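Putative Nitroreductase (Anabaena variabilis ATCC 29413, PDB 3EO7) binds flavin mononucleotide and, as a member of the nitroreductase family, is probably an FMN-dependent oxidoreductase. Local coordinates at residues Thr252-Thr260 and Ile445-Tyr455; Lys310-Ile318 and Phe347-Asp355. One frame throughout, in Å; residues are numbered along the deposited sequence. Where two conformers were deposited one is given.

Contact 1 (Thr252-Thr260 and Ile445-Tyr455). With ACT (acetate ion), chain H.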
ATOM      1  N   THR A 252       9.936  -1.959  12.313  1.00 16.12           N
ATOM      2  CA  THR A 252       8.785  -2.229  11.471  1.00 14.62           C
ATOM      3  C   THR A 252       8.865  -3.502  10.658  1.00 16.93           C
ATOM      4  O   THR A 252       7.885  -3.904  10.047  1.00 18.43           O
ATOM      5  CB  THR A 252       8.610  -1.064  10.472  1.00 16.26           C
ATOM      6  OG1 THR A 252       9.802  -0.960   9.694  1.00 16.68           O
ATOM      7  CG2 THR A 252       8.386   0.274  11.204  1.00 17.57           C
ATOM      8  N   ALA A 253      10.055  -4.098  10.571  1.00 17.02           N
ATOM      9  CA  ALA A 253      10.240  -5.243   9.711  1.00 17.29           C
ATOM     10  C   ALA A 253      11.292  -6.185  10.263  1.00 20.27           C
ATOM     11  O   ALA A 253      12.291  -5.744  10.835  1.00 20.86           O
ATOM     12  CB  ALA A 253      10.668  -4.758   8.300  1.00 16.55           C
ATOM     13  N   LEU A 254      11.066  -7.475  10.087  1.00 19.23           N
ATOM     14  CA  LEU A 254      12.040  -8.486  10.486  1.00 17.06           C
ATOM     15  C   LEU A 254      12.301  -9.400   9.302  1.00 16.25           C
ATOM     16  O   LEU A 254      11.437  -9.589   8.446  1.00 17.78           O
ATOM     17  CB  LEU A 254      11.501  -9.327  11.654  1.00 17.15           C
ATOM     18  CG  LEU A 254      11.409  -8.671  13.027  1.00 19.82           C
ATOM     19  CD1 LEU A 254      10.742  -9.660  13.988  1.00 20.30           C
ATOM     20  CD2 LEU A 254      12.807  -8.178  13.529  1.00 18.83           C
ATOM     21  N   PRO A 255      13.473 -10.025   9.281  1.00 17.07           N
ATOM     22  CA  PRO A 255      13.783 -10.938   8.201  1.00 17.63           C
ATOM     23  C   PRO A 255      13.159 -12.310   8.337  1.00 18.87           C
ATOM     24  O   PRO A 255      12.929 -12.801   9.447  1.00 17.79           O
ATOM     25  CB  PRO A 255      15.318 -11.078   8.295  1.00 20.36           C
ATOM     26  CG  PRO A 255      15.647 -10.771   9.639  1.00 25.80           C
ATOM     27  CD  PRO A 255      14.604  -9.877  10.212  1.00 18.68           C
ATOM     28  N   SER A 256      12.868 -12.894   7.191  1.00 18.42           N
ATOM     29  CA  SER A 256      12.536 -14.319   7.093  1.00 18.67           C
ATOM     30  C   SER A 256      13.818 -15.012   6.615  1.00 17.98           C
ATOM     31  O   SER A 256      14.840 -14.372   6.378  1.00 17.89           O
ATOM     32  CB  SER A 256      11.420 -14.566   6.082  1.00 18.01           C
ATOM     33  OG  SER A 256      11.861 -14.471   4.739  1.00 18.63           O
ATOM     34  N   ALA A 257      13.760 -16.334   6.447  1.00 16.61           N
ATOM     35  CA  ALA A 257      14.849 -17.084   5.840  1.00 18.70           C
ATOM     36  C   ALA A 257      14.917 -16.757   4.351  1.00 19.27           C
ATOM     37  O   ALA A 257      14.028 -16.112   3.805  1.00 18.81           O
ATOM     38  CB  ALA A 257      14.587 -18.626   6.010  1.00 19.31           C
ATOM     39  N   THR A 258      15.989 -17.218   3.719  1.00 17.64           N
ATOM     40  CA  THR A 258      16.193 -17.126   2.284  1.00 17.55           C
ATOM     41  C   THR A 258      16.186 -18.577   1.797  1.00 19.84           C
ATOM     42  O   THR A 258      17.007 -19.399   2.214  1.00 21.27           O
ATOM     43  CB  THR A 258      17.498 -16.412   1.944  1.00 19.41           C
ATOM     44  OG1 THR A 258      17.458 -15.084   2.487  1.00 21.51           O
ATOM     45  CG2 THR A 258      17.739 -16.380   0.431  1.00 19.85           C
ATOM     46  N   GLU A 259      15.242 -18.905   0.945  1.00 19.03           N
ATOM     47  CA  GLU A 259      15.075 -20.263   0.461  1.00 19.30           C
ATOM     48  C   GLU A 259      15.567 -20.449  -0.967  1.00 20.59           C
ATOM     49  O   GLU A 259      14.961 -19.974  -1.902  1.00 19.29           O
ATOM     50  CB  GLU A 259      13.579 -20.653   0.534  1.00 20.34           C
ATOM     51  CG  GLU A 259      13.335 -22.093   0.061  1.00 22.91           C
ATOM     52  CD  GLU A 259      11.869 -22.376  -0.256  1.00 26.95           C
ATOM     53  OE1 GLU A 259      11.022 -21.545   0.061  1.00 40.03           O
ATOM     54  OE2 GLU A 259      11.577 -23.416  -0.859  1.00 29.46           O
ATOM     55  N   THR A 260      16.659 -21.184  -1.138  1.00 19.96           N
ATOM     56  CA  THR A 260      17.187 -21.428  -2.455  1.00 19.52           C
ATOM     57  C   THR A 260      16.909 -22.864  -2.928  1.00 23.47           C
ATOM     58  O   THR A 260      17.066 -23.156  -4.101  1.00 26.71           O
ATOM     59  CB  THR A 260      18.709 -21.127  -2.480  1.00 22.93           C
ATOM     60  OG1 THR A 260      19.360 -21.892  -1.485  1.00 22.03           O
ATOM     61  CG2 THR A 260      18.990 -19.639  -2.183  1.00 21.37           C
ATOM     62  N   ILE A 445      16.610  -9.106  -0.502  1.00 14.04           N
ATOM     63  CA  ILE A 445      16.512 -10.470   0.075  1.00 16.21           C
ATOM     64  C   ILE A 445      17.673 -10.713   1.030  1.00 17.53           C
ATOM     65  O   ILE A 445      17.503 -11.316   2.098  1.00 16.11           O
ATOM     66  CB  ILE A 445      16.445 -11.545  -1.029  1.00 16.46           C
ATOM     67  CG1 ILE A 445      15.115 -11.412  -1.784  1.00 18.54           C
ATOM     68  CG2 ILE A 445      16.585 -12.956  -0.423  1.00 16.30           C
ATOM     69  CD1 ILE A 445      15.118 -12.111  -3.143  1.00 14.68           C
ATOM     70  N   ALA A 446      18.833 -10.161   0.685  1.00 17.91           N
ATOM     71  CA  ALA A 446      20.021 -10.308   1.532  1.00 19.42           C
ATOM     72  C   ALA A 446      19.778  -9.710   2.908  1.00 18.71           C
ATOM     73  O   ALA A 446      20.315 -10.197   3.912  1.00 18.42           O
ATOM     74  CB  ALA A 446      21.275  -9.666   0.867  1.00 18.51           C
ATOM     75  N   GLN A 447      18.932  -8.694   2.965  1.00 16.95           N
ATOM     76  CA  GLN A 447      18.622  -8.046   4.217  1.00 18.70           C
ATOM     77  C   GLN A 447      17.433  -8.617   4.989  1.00 18.32           C
ATOM     78  O   GLN A 447      17.508  -8.756   6.202  1.00 19.58           O
ATOM     79  CB  GLN A 447      18.416  -6.559   3.974  1.00 19.62           C
ATOM     80  CG  GLN A 447      19.693  -5.884   3.475  1.00 28.34           C
ATOM     81  CD  GLN A 447      19.400  -4.505   2.987  1.00 38.35           C
ATOM     82  OE1 GLN A 447      18.962  -3.639   3.763  1.00 37.74           O
ATOM     83  NE2 GLN A 447      19.599  -4.285   1.673  1.00 39.71           N
ATOM     84  N   TYR A 448      16.346  -8.977   4.303  1.00 16.93           N
ATOM     85  CA  TYR A 448      15.125  -9.403   4.990  1.00 16.46           C
ATOM     86  C   TYR A 448      14.592 -10.774   4.569  1.00 15.76           C
ATOM     87  O   TYR A 448      13.486 -11.162   4.947  1.00 16.93           O
ATOM     88  CB  TYR A 448      14.028  -8.394   4.784  1.00 19.86           C
ATOM     89  CG  TYR A 448      14.243  -7.103   5.534  1.00 18.29           C
ATOM     90  CD1 TYR A 448      13.947  -6.997   6.883  1.00 22.11           C
ATOM     91  CD2 TYR A 448      14.761  -6.001   4.869  1.00 26.02           C
ATOM     92  CE1 TYR A 448      14.146  -5.782   7.572  1.00 23.38           C
ATOM     93  CE2 TYR A 448      14.959  -4.790   5.536  1.00 25.64           C
ATOM     94  CZ  TYR A 448      14.645  -4.687   6.869  1.00 27.21           C
ATOM     95  OH  TYR A 448      14.861  -3.468   7.480  1.00 29.03           O
ATOM     96  N   GLY A 449      15.378 -11.500   3.791  1.00 16.17           N
ATOM     97  CA  GLY A 449      14.949 -12.786   3.297  1.00 15.92           C
ATOM     98  C   GLY A 449      13.842 -12.654   2.260  1.00 15.21           C
ATOM     99  O   GLY A 449      13.518 -11.547   1.786  1.00 15.81           O
ATOM    100  N   ASP A 450      13.245 -13.782   1.889  1.00 15.24           N
ATOM    101  CA  ASP A 450      12.223 -13.772   0.851  1.00 14.67           C
ATOM    102  C   ASP A 450      10.989 -12.969   1.207  1.00 14.67           C
ATOM    103  O   ASP A 450      10.320 -12.470   0.328  1.00 15.15           O
ATOM    104  CB  ASP A 450      11.854 -15.188   0.438  1.00 15.38           C
ATOM    105  CG  ASP A 450      13.015 -15.889  -0.218  1.00 18.93           C
ATOM    106  OD1 ASP A 450      13.390 -15.452  -1.330  1.00 18.57           O
ATOM    107  OD2 ASP A 450      13.522 -16.859   0.390  1.00 22.45           O
ATOM    108  N   ARG A 451      10.702 -12.870   2.501  1.00 13.97           N
ATOM    109  CA  ARG A 451       9.570 -12.056   2.993  1.00 15.44           C
ATOM    110  C   ARG A 451       9.689 -10.588   2.596  1.00 16.02           C
ATOM    111  O   ARG A 451       8.706  -9.866   2.604  1.00 14.72           O
ATOM    112  CB  ARG A 451       9.464 -12.210   4.505  1.00 14.36           C
ATOM    113  CG  ARG A 451       8.283 -11.489   5.191  1.00 15.27           C
ATOM    114  CD  ARG A 451       8.496 -11.580   6.692  1.00 15.81           C
ATOM    115  NE  ARG A 451       7.382 -11.126   7.564  1.00 13.96           N
ATOM    116  CZ  ARG A 451       6.422 -11.949   8.022  1.00 17.30           C
ATOM    117  NH1 ARG A 451       6.380 -13.227   7.644  1.00 17.25           N
ATOM    118  NH2 ARG A 451       5.511 -11.496   8.859  1.00 16.49           N
ATOM    119  N   VAL A 452      10.891 -10.132   2.235  1.00 16.46           N
ATOM    120  CA  VAL A 452      11.069  -8.744   1.808  1.00 15.82           C
ATOM    121  C   VAL A 452      10.151  -8.421   0.625  1.00 15.96           C
ATOM    122  O   VAL A 452       9.743  -7.270   0.453  1.00 16.03           O
ATOM    123  CB  VAL A 452      12.540  -8.404   1.415  1.00 13.96           C
ATOM    124  CG1 VAL A 452      12.907  -8.972   0.010  1.00 14.38           C
ATOM    125  CG2 VAL A 452      12.769  -6.839   1.508  1.00 15.44           C
ATOM    126  N   TYR A 453       9.778  -9.438  -0.155  1.00 14.92           N
ATOM    127  CA  TYR A 453       8.899  -9.232  -1.290  1.00 14.64           C
ATOM    128  C   TYR A 453       7.601  -8.568  -0.854  1.00 13.47           C
ATOM    129  O   TYR A 453       7.086  -7.668  -1.554  1.00 16.03           O
ATOM    130  CB  TYR A 453       8.621 -10.565  -1.998  1.00 16.49           C
ATOM    131  CG  TYR A 453       8.174 -10.396  -3.436  1.00 11.59           C
ATOM    132  CD1 TYR A 453       9.094 -10.273  -4.454  1.00 16.52           C
ATOM    133  CD2 TYR A 453       6.833 -10.375  -3.758  1.00 15.33           C
ATOM    134  CE1 TYR A 453       8.704 -10.137  -5.792  1.00 18.00           C
ATOM    135  CE2 TYR A 453       6.425 -10.280  -5.072  1.00 15.62           C
ATOM    136  CZ  TYR A 453       7.380 -10.129  -6.085  1.00 17.86           C
ATOM    137  OH  TYR A 453       6.962 -10.026  -7.374  1.00 16.00           O
ATOM    138  N   ARG A 454       7.036  -9.038   0.267  1.00 17.25           N
ATOM    139  CA  ARG A 454       5.833  -8.424   0.828  1.00 17.33           C
ATOM    140  C   ARG A 454       6.088  -6.946   1.167  1.00 16.90           C
ATOM    141  O   ARG A 454       5.316  -6.077   0.836  1.00 15.40           O
ATOM    142  CB  ARG A 454       5.452  -9.094   2.150  1.00 16.90           C
ATOM    143  CG  ARG A 454       5.183 -10.549   2.079  1.00 19.11           C
ATOM    144  CD  ARG A 454       4.671 -10.971   3.474  1.00 20.30           C
ATOM    145  NE  ARG A 454       4.620 -12.403   3.600  1.00 20.93           N
ATOM    146  CZ  ARG A 454       4.203 -13.048   4.699  1.00 19.81           C
ATOM    147  NH1 ARG A 454       3.797 -12.360   5.760  1.00 18.35           N
ATOM    148  NH2 ARG A 454       4.191 -14.365   4.710  1.00 18.47           N
ATOM    149  N   TYR A 455       7.209  -6.714   1.838  1.00 15.45           N
ATOM    150  CA  TYR A 455       7.568  -5.391   2.342  1.00 15.76           C
ATOM    151  C   TYR A 455       7.718  -4.396   1.214  1.00 16.22           C
ATOM    152  O   TYR A 455       7.252  -3.256   1.302  1.00 15.70           O
ATOM    153  CB  TYR A 455       8.853  -5.421   3.147  1.00 16.24           C
ATOM    154  CG  TYR A 455       8.884  -6.331   4.379  1.00 13.89           C
ATOM    155  CD1 TYR A 455       7.736  -6.621   5.115  1.00 17.04           C
ATOM    156  CD2 TYR A 455      10.100  -6.796   4.875  1.00 17.26           C
ATOM    157  CE1 TYR A 455       7.801  -7.374   6.240  1.00 14.66           C
ATOM    158  CE2 TYR A 455      10.183  -7.579   6.030  1.00 16.80           C
ATOM    159  CZ  TYR A 455       9.009  -7.871   6.720  1.00 14.70           C
ATOM    160  OH  TYR A 455       9.033  -8.624   7.887  1.00 15.74           O
TER
HETATM  161  C   ACT H 706      18.103 -13.830   5.897  1.00 37.86           C
HETATM  162  O   ACT H 706      17.397 -14.623   5.197  1.00 27.35           O
HETATM  163  OXT ACT H 706      18.181 -12.627   5.555  1.00 39.95           O
HETATM  164  CH3 ACT H 706      18.865 -14.266   7.119  1.00 37.99           C
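Tyr455 OH donates to Leu254 O over 2.7 Å, in the carbonyl plane and on a lone pair. Two further bonds run from backbone to backbone: Ser256 N gives to Tyr448 O, lying well above that carbonyl plane, and Asp450 N gives to Ala257 O. Ser256 OG, set between its own N and carbonyl carbon (chi1 75°), accepts from Arg451 N at 3.0 Å and donates to Ala257 O. Asp450 OD2 takes Glu259 N at 2.7 Å, nearly along its C-O axis, while OD1 turns to Ser8 and Ala10. The extended loop 252-260 lies along the junction between helix 441-448 and helix 452-473, where a type I turn spans Gly449 to Val452. Gly449 suits this corner: its phi is positive, and a side chain would run into Ser256 O. Among the apolar contacts, Ala253 CB sits over one face of the Tyr455 ring, 4.0 Å from its centroid, and also meets Tyr448 CE1; a methyl is small enough for both rings. A valine in place of Tyr455 would probably leave Leu254 O without its hydroxyl donor and Ala253 without an aromatic face. An acetate, probably from the crystallisation liquor, accepts from Thr258 OG1 at 2.7 Å.

Contact 2 (Lys310-Ile318 and Phe347-Asp355)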
ATOM      1  N   LYS A 310      21.153  17.700 -13.178  0.50 17.38           N
ATOM      2  CA  LYS A 310      20.324  17.645 -11.975  0.50 19.84           C
ATOM      3  C   LYS A 310      19.507  18.922 -11.813  0.50 18.26           C
ATOM      4  O   LYS A 310      19.985  20.037 -12.097  0.50 18.36           O
ATOM      5  CB  LYS A 310      21.134  17.276 -10.733  0.50 20.64           C
ATOM      6  CG  LYS A 310      22.236  18.215 -10.334  0.50 26.72           C
ATOM      7  CD  LYS A 310      23.070  17.648  -9.150  0.50 25.07           C
ATOM      8  CE  LYS A 310      23.338  16.173  -9.377  0.50 27.77           C
ATOM      9  NZ  LYS A 310      24.193  15.486  -8.434  0.50 18.96           N
ATOM     10  N   ILE A 311      18.275  18.725 -11.341  1.00 16.22           N
ATOM     11  CA  ILE A 311      17.252  19.742 -11.217  1.00 16.94           C
ATOM     12  C   ILE A 311      16.664  19.608  -9.809  1.00 17.33           C
ATOM     13  O   ILE A 311      16.254  18.507  -9.412  1.00 15.77           O
ATOM     14  CB  ILE A 311      16.084  19.556 -12.246  1.00 18.15           C
ATOM     15  CG1 ILE A 311      16.557  19.502 -13.715  1.00 27.47           C
ATOM     16  CG2 ILE A 311      15.063  20.679 -12.113  1.00 21.48           C
ATOM     17  CD1 ILE A 311      16.715  18.103 -14.282  1.00 34.60           C
ATOM     18  N   SER A 312      16.622  20.699  -9.055  1.00 16.38           N
ATOM     19  CA  SER A 312      16.054  20.626  -7.710  1.00 16.02           C
ATOM     20  C   SER A 312      14.541  20.420  -7.776  1.00 15.50           C
ATOM     21  O   SER A 312      13.867  20.966  -8.629  1.00 17.24           O
ATOM     22  CB  SER A 312      16.318  21.898  -6.919  1.00 17.53           C
ATOM     23  OG  SER A 312      15.790  21.793  -5.612  1.00 17.66           O
ATOM     24  N   THR A 313      14.033  19.634  -6.833  1.00 16.00           N
ATOM     25  CA  THR A 313      12.611  19.409  -6.680  1.00 16.34           C
ATOM     26  C   THR A 313      12.078  20.052  -5.391  1.00 16.04           C
ATOM     27  O   THR A 313      10.918  19.845  -5.031  1.00 18.00           O
ATOM     28  CB  THR A 313      12.312  17.911  -6.640  1.00 14.36           C
ATOM     29  OG1 THR A 313      13.025  17.303  -5.546  1.00 16.17           O
ATOM     30  CG2 THR A 313      12.664  17.268  -7.992  1.00 15.62           C
ATOM     31  N   VAL A 314      12.891  20.867  -4.712  1.00 17.19           N
ATOM     32  CA  VAL A 314      12.435  21.521  -3.480  1.00 16.71           C
ATOM     33  C   VAL A 314      11.141  22.286  -3.750  1.00 17.80           C
ATOM     34  O   VAL A 314      11.034  23.048  -4.725  1.00 16.13           O
ATOM     35  CB  VAL A 314      13.520  22.385  -2.860  1.00 17.08           C
ATOM     36  CG1 VAL A 314      12.939  23.234  -1.714  1.00 19.14           C
ATOM     37  CG2 VAL A 314      14.665  21.490  -2.367  1.00 14.58           C
ATOM     38  N   SER A 315      10.137  22.031  -2.894  1.00 17.69           N
ATOM     39  CA  SER A 315       8.795  22.537  -3.107  1.00 15.77           C
ATOM     40  C   SER A 315       8.133  23.130  -1.872  1.00 16.16           C
ATOM     41  O   SER A 315       8.470  22.778  -0.758  1.00 16.30           O
ATOM     42  CB  SER A 315       7.929  21.340  -3.534  1.00 17.73           C
ATOM     43  OG  SER A 315       6.570  21.690  -3.796  1.00 17.93           O
ATOM     44  N   ALA A 316       7.228  24.084  -2.110  1.00 17.57           N
ATOM     45  CA  ALA A 316       6.307  24.583  -1.078  1.00 19.19           C
ATOM     46  C   ALA A 316       5.355  23.393  -0.850  1.00 18.00           C
ATOM     47  O   ALA A 316       5.139  22.564  -1.762  1.00 18.98           O
ATOM     48  CB  ALA A 316       5.537  25.809  -1.585  1.00 18.41           C
ATOM     49  N   PRO A 317       4.807  23.265   0.366  1.00 20.44           N
ATOM     50  CA  PRO A 317       3.948  22.100   0.673  1.00 18.42           C
ATOM     51  C   PRO A 317       2.528  22.240   0.171  1.00 18.93           C
ATOM     52  O   PRO A 317       2.040  23.363   0.001  1.00 18.59           O
ATOM     53  CB  PRO A 317       3.923  22.076   2.203  1.00 20.86           C
ATOM     54  CG  PRO A 317       4.056  23.510   2.589  1.00 22.61           C
ATOM     55  CD  PRO A 317       4.954  24.166   1.526  1.00 20.41           C
ATOM     56  N   ILE A 318       1.869  21.114  -0.057  1.00 18.81           N
ATOM     57  CA  ILE A 318       0.450  21.096  -0.390  1.00 18.07           C
ATOM     58  C   ILE A 318      -0.294  21.518   0.873  1.00 17.12           C
ATOM     59  O   ILE A 318      -0.008  21.017   1.962  1.00 18.28           O
ATOM     60  CB  ILE A 318      -0.019  19.675  -0.806  1.00 18.79           C
ATOM     61  CG1 ILE A 318       0.618  19.264  -2.134  1.00 18.48           C
ATOM     62  CG2 ILE A 318      -1.528  19.603  -0.935  1.00 16.52           C
ATOM     63  CD1 ILE A 318       0.284  17.847  -2.595  1.00 17.04           C
ATOM     64  N   PHE A 347       5.640  21.995 -13.599  1.00 20.04           N
ATOM     65  CA  PHE A 347       6.712  21.428 -12.791  1.00 19.62           C
ATOM     66  C   PHE A 347       6.369  21.608 -11.302  1.00 17.97           C
ATOM     67  O   PHE A 347       6.613  20.699 -10.502  1.00 18.17           O
ATOM     68  CB  PHE A 347       8.054  22.039 -13.167  1.00 21.70           C
ATOM     69  CG  PHE A 347       9.231  21.437 -12.470  1.00 16.87           C
ATOM     70  CD1 PHE A 347       9.350  20.071 -12.273  1.00 18.82           C
ATOM     71  CD2 PHE A 347      10.260  22.252 -12.026  1.00 26.95           C
ATOM     72  CE1 PHE A 347      10.448  19.539 -11.637  1.00 21.60           C
ATOM     73  CE2 PHE A 347      11.374  21.701 -11.392  1.00 24.46           C
ATOM     74  CZ  PHE A 347      11.458  20.345 -11.217  1.00 21.08           C
ATOM     75  N   ASP A 348       5.771  22.741 -10.947  1.00 18.63           N
ATOM     76  CA  ASP A 348       5.316  22.923  -9.555  1.00 17.79           C
ATOM     77  C   ASP A 348       4.345  21.822  -9.092  1.00 17.64           C
ATOM     78  O   ASP A 348       4.388  21.390  -7.932  1.00 16.94           O
ATOM     79  CB  ASP A 348       4.683  24.296  -9.341  1.00 19.07           C
ATOM     80  CG  ASP A 348       5.719  25.409  -9.179  1.00 21.43           C
ATOM     81  OD1 ASP A 348       6.934  25.131  -9.044  1.00 20.98           O
ATOM     82  OD2 ASP A 348       5.286  26.580  -9.182  1.00 24.47           O
ATOM     83  N   GLU A 349       3.455  21.384  -9.984  1.00 16.96           N
ATOM     84  CA  GLU A 349       2.527  20.310  -9.646  1.00 17.14           C
ATOM     85  C   GLU A 349       3.300  19.025  -9.364  1.00 16.04           C
ATOM     86  O   GLU A 349       3.047  18.330  -8.387  1.00 15.86           O
ATOM     87  CB  GLU A 349       1.499  20.101 -10.761  1.00 15.36           C
ATOM     88  CG  GLU A 349       0.362  21.124 -10.726  1.00 17.71           C
ATOM     89  CD  GLU A 349      -0.523  21.152 -11.972  1.00 22.44           C
ATOM     90  OE1 GLU A 349      -0.066  20.691 -13.051  1.00 17.26           O
ATOM     91  OE2 GLU A 349      -1.661  21.711 -11.866  1.00 18.35           O
ATOM     92  N   LEU A 350       4.230  18.672 -10.251  1.00 16.20           N
ATOM     93  CA  LEU A 350       5.031  17.469 -10.051  1.00 16.49           C
ATOM     94  C   LEU A 350       5.807  17.579  -8.743  1.00 15.17           C
ATOM     95  O   LEU A 350       5.836  16.639  -7.978  1.00 16.26           O
ATOM     96  CB  LEU A 350       6.008  17.240 -11.220  1.00 15.76           C
ATOM     97  CG  LEU A 350       6.901  15.997 -11.081  1.00 19.93           C
ATOM     98  CD1 LEU A 350       6.044  14.713 -11.003  1.00 18.49           C
ATOM     99  CD2 LEU A 350       7.911  15.964 -12.235  1.00 20.89           C
ATOM    100  N   LYS A 351       6.461  18.720  -8.511  1.00 13.73           N
ATOM    101  CA  LYS A 351       7.219  18.909  -7.263  1.00 15.95           C
ATOM    102  C   LYS A 351       6.335  18.744  -6.024  1.00 16.26           C
ATOM    103  O   LYS A 351       6.771  18.161  -5.022  1.00 15.00           O
ATOM    104  CB  LYS A 351       7.930  20.252  -7.223  1.00 18.56           C
ATOM    105  CG  LYS A 351       9.162  20.321  -8.132  1.00 19.88           C
ATOM    106  CD  LYS A 351       9.872  21.677  -8.096  1.00 21.69           C
ATOM    107  CE  LYS A 351       9.054  22.777  -8.740  1.00 23.42           C
ATOM    108  NZ  LYS A 351       9.849  24.074  -8.826  1.00 27.66           N
ATOM    109  N   ALA A 352       5.116  19.277  -6.077  1.00 15.84           N
ATOM    110  CA  ALA A 352       4.185  19.192  -4.937  1.00 17.36           C
ATOM    111  C   ALA A 352       3.829  17.723  -4.643  1.00 17.51           C
ATOM    112  O   ALA A 352       3.806  17.313  -3.467  1.00 15.93           O
ATOM    113  CB  ALA A 352       2.941  20.045  -5.184  1.00 15.82           C
ATOM    114  N   LEU A 353       3.567  16.938  -5.701  1.00 16.06           N
ATOM    115  CA  LEU A 353       3.261  15.504  -5.553  1.00 17.61           C
ATOM    116  C   LEU A 353       4.413  14.780  -4.864  1.00 16.08           C
ATOM    117  O   LEU A 353       4.208  13.998  -3.928  1.00 16.51           O
ATOM    118  CB  LEU A 353       2.987  14.847  -6.908  1.00 18.94           C
ATOM    119  CG  LEU A 353       1.848  15.396  -7.733  1.00 25.74           C
ATOM    120  CD1 LEU A 353       1.742  14.618  -9.053  1.00 25.27           C
ATOM    121  CD2 LEU A 353       0.581  15.339  -6.924  1.00 25.48           C
ATOM    122  N   LEU A 354       5.639  15.057  -5.330  1.00 17.13           N
ATOM    123  CA  LEU A 354       6.824  14.413  -4.766  1.00 15.44           C
ATOM    124  C   LEU A 354       7.046  14.846  -3.317  1.00 16.53           C
ATOM    125  O   LEU A 354       7.498  14.057  -2.481  1.00 16.32           O
ATOM    126  CB  LEU A 354       8.055  14.714  -5.614  1.00 14.83           C
ATOM    127  CG  LEU A 354       8.045  14.160  -7.036  1.00 15.58           C
ATOM    128  CD1 LEU A 354       9.332  14.617  -7.832  1.00 17.26           C
ATOM    129  CD2 LEU A 354       7.895  12.632  -6.999  1.00 16.01           C
ATOM    130  N   ASP A 355       6.769  16.102  -3.034  1.00 17.00           N
ATOM    131  CA  ASP A 355       6.965  16.632  -1.688  1.00 15.99           C
ATOM    132  C   ASP A 355       6.060  15.931  -0.676  1.00 16.58           C
ATOM    133  O   ASP A 355       6.516  15.505   0.374  1.00 17.36           O
ATOM    134  CB  ASP A 355       6.687  18.138  -1.676  1.00 15.47           C
ATOM    135  CG  ASP A 355       7.033  18.778  -0.345  1.00 17.58           C
ATOM    136  OD1 ASP A 355       8.227  18.821  -0.002  1.00 16.41           O
ATOM    137  OD2 ASP A 355       6.088  19.259   0.336  1.00 18.21           O
TER
HETATM  138  O   HOH W   1      12.992  23.430  -8.784  1.00 34.10           O
HETATM  139  O   HOH W   2       9.345  17.960  -4.271  1.00 19.60           O
HETATM  140  O   HOH W   3       9.566  24.691  -6.265  1.00 37.37           O
HETATM  141  O   HOH W   4      10.463  20.024  -0.905  1.00 19.50           O
HETATM  142  O   HOH W   5       7.186  21.603   1.389  1.00 20.40           O
HETATM  143  O   HOH W   6       5.507  22.818  -6.027  1.00 22.51           O
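The segment 310-318 runs across helix 347-355, the axis of its short strand 310-312 at 78° to the helix, and the nearest CA atoms, those of Thr313 and Lys351, lie 5.4 Å apart. Phe347 begins the apolar part: with CG anti to its backbone N (chi1 -175°), the ring reaches the strand, where CZ touches Ile311 CG2 at 3.7 Å and the ring edge meets Ser312 O. Lys351 suits the middle of the crossing because its long chain can serve two purposes. Its CG and CD pack against Thr313 O, and CE lies over a face of the Phe347 ring. The bend at chi3 (-69°) accompanies a turn of NZ to a salt bridge with Asp348 OD1, 3.1 Å away, whose hydrogen bond is weak, and to two waters that each accept a hydrogen bond from NZ, one donating to Ser312 O and the other to Val314 O. Ser315 is small enough for its CB to settle 3.8 Å from Lys351 CB; its OG donates to Ala316 O and accepts from a water that also reaches Asp348 O. Further along, Ile318 CG1 meets Ala352 CB at 3.9 Å, the short alanine giving the isoleucine room beside the helix. Asp355 binds Asn362 through OD1, and waters link its carboxylate to the backbone of Ser315. This is a water-mediated packing of an edge strand and its following loop over a helix flanking the mixed sheet of the nitroreductase fold.

Contacts 1 and 2 are both partly buried and bury similar areas, yet they share no segment; their nearest atoms are about 18 Å apart. Helix 452-473 relates them: contact 1 includes its beginning, whereas residues near its other end, Ala470 and Gln473, touch Ile318 of contact 2. Their chemistry differs. At 252-260 with 445-455, a loop and a helix junction are joined by direct hydrogen bonds, each with a backbone group on at least one side, with buried Asp450 and Arg451 also paired to other parts of the chain. At 310-318 with 347-355, waters bridge the polar groups and the direct contacts are van der Waals packing. Both lie away from the annotated FMN-binding residues.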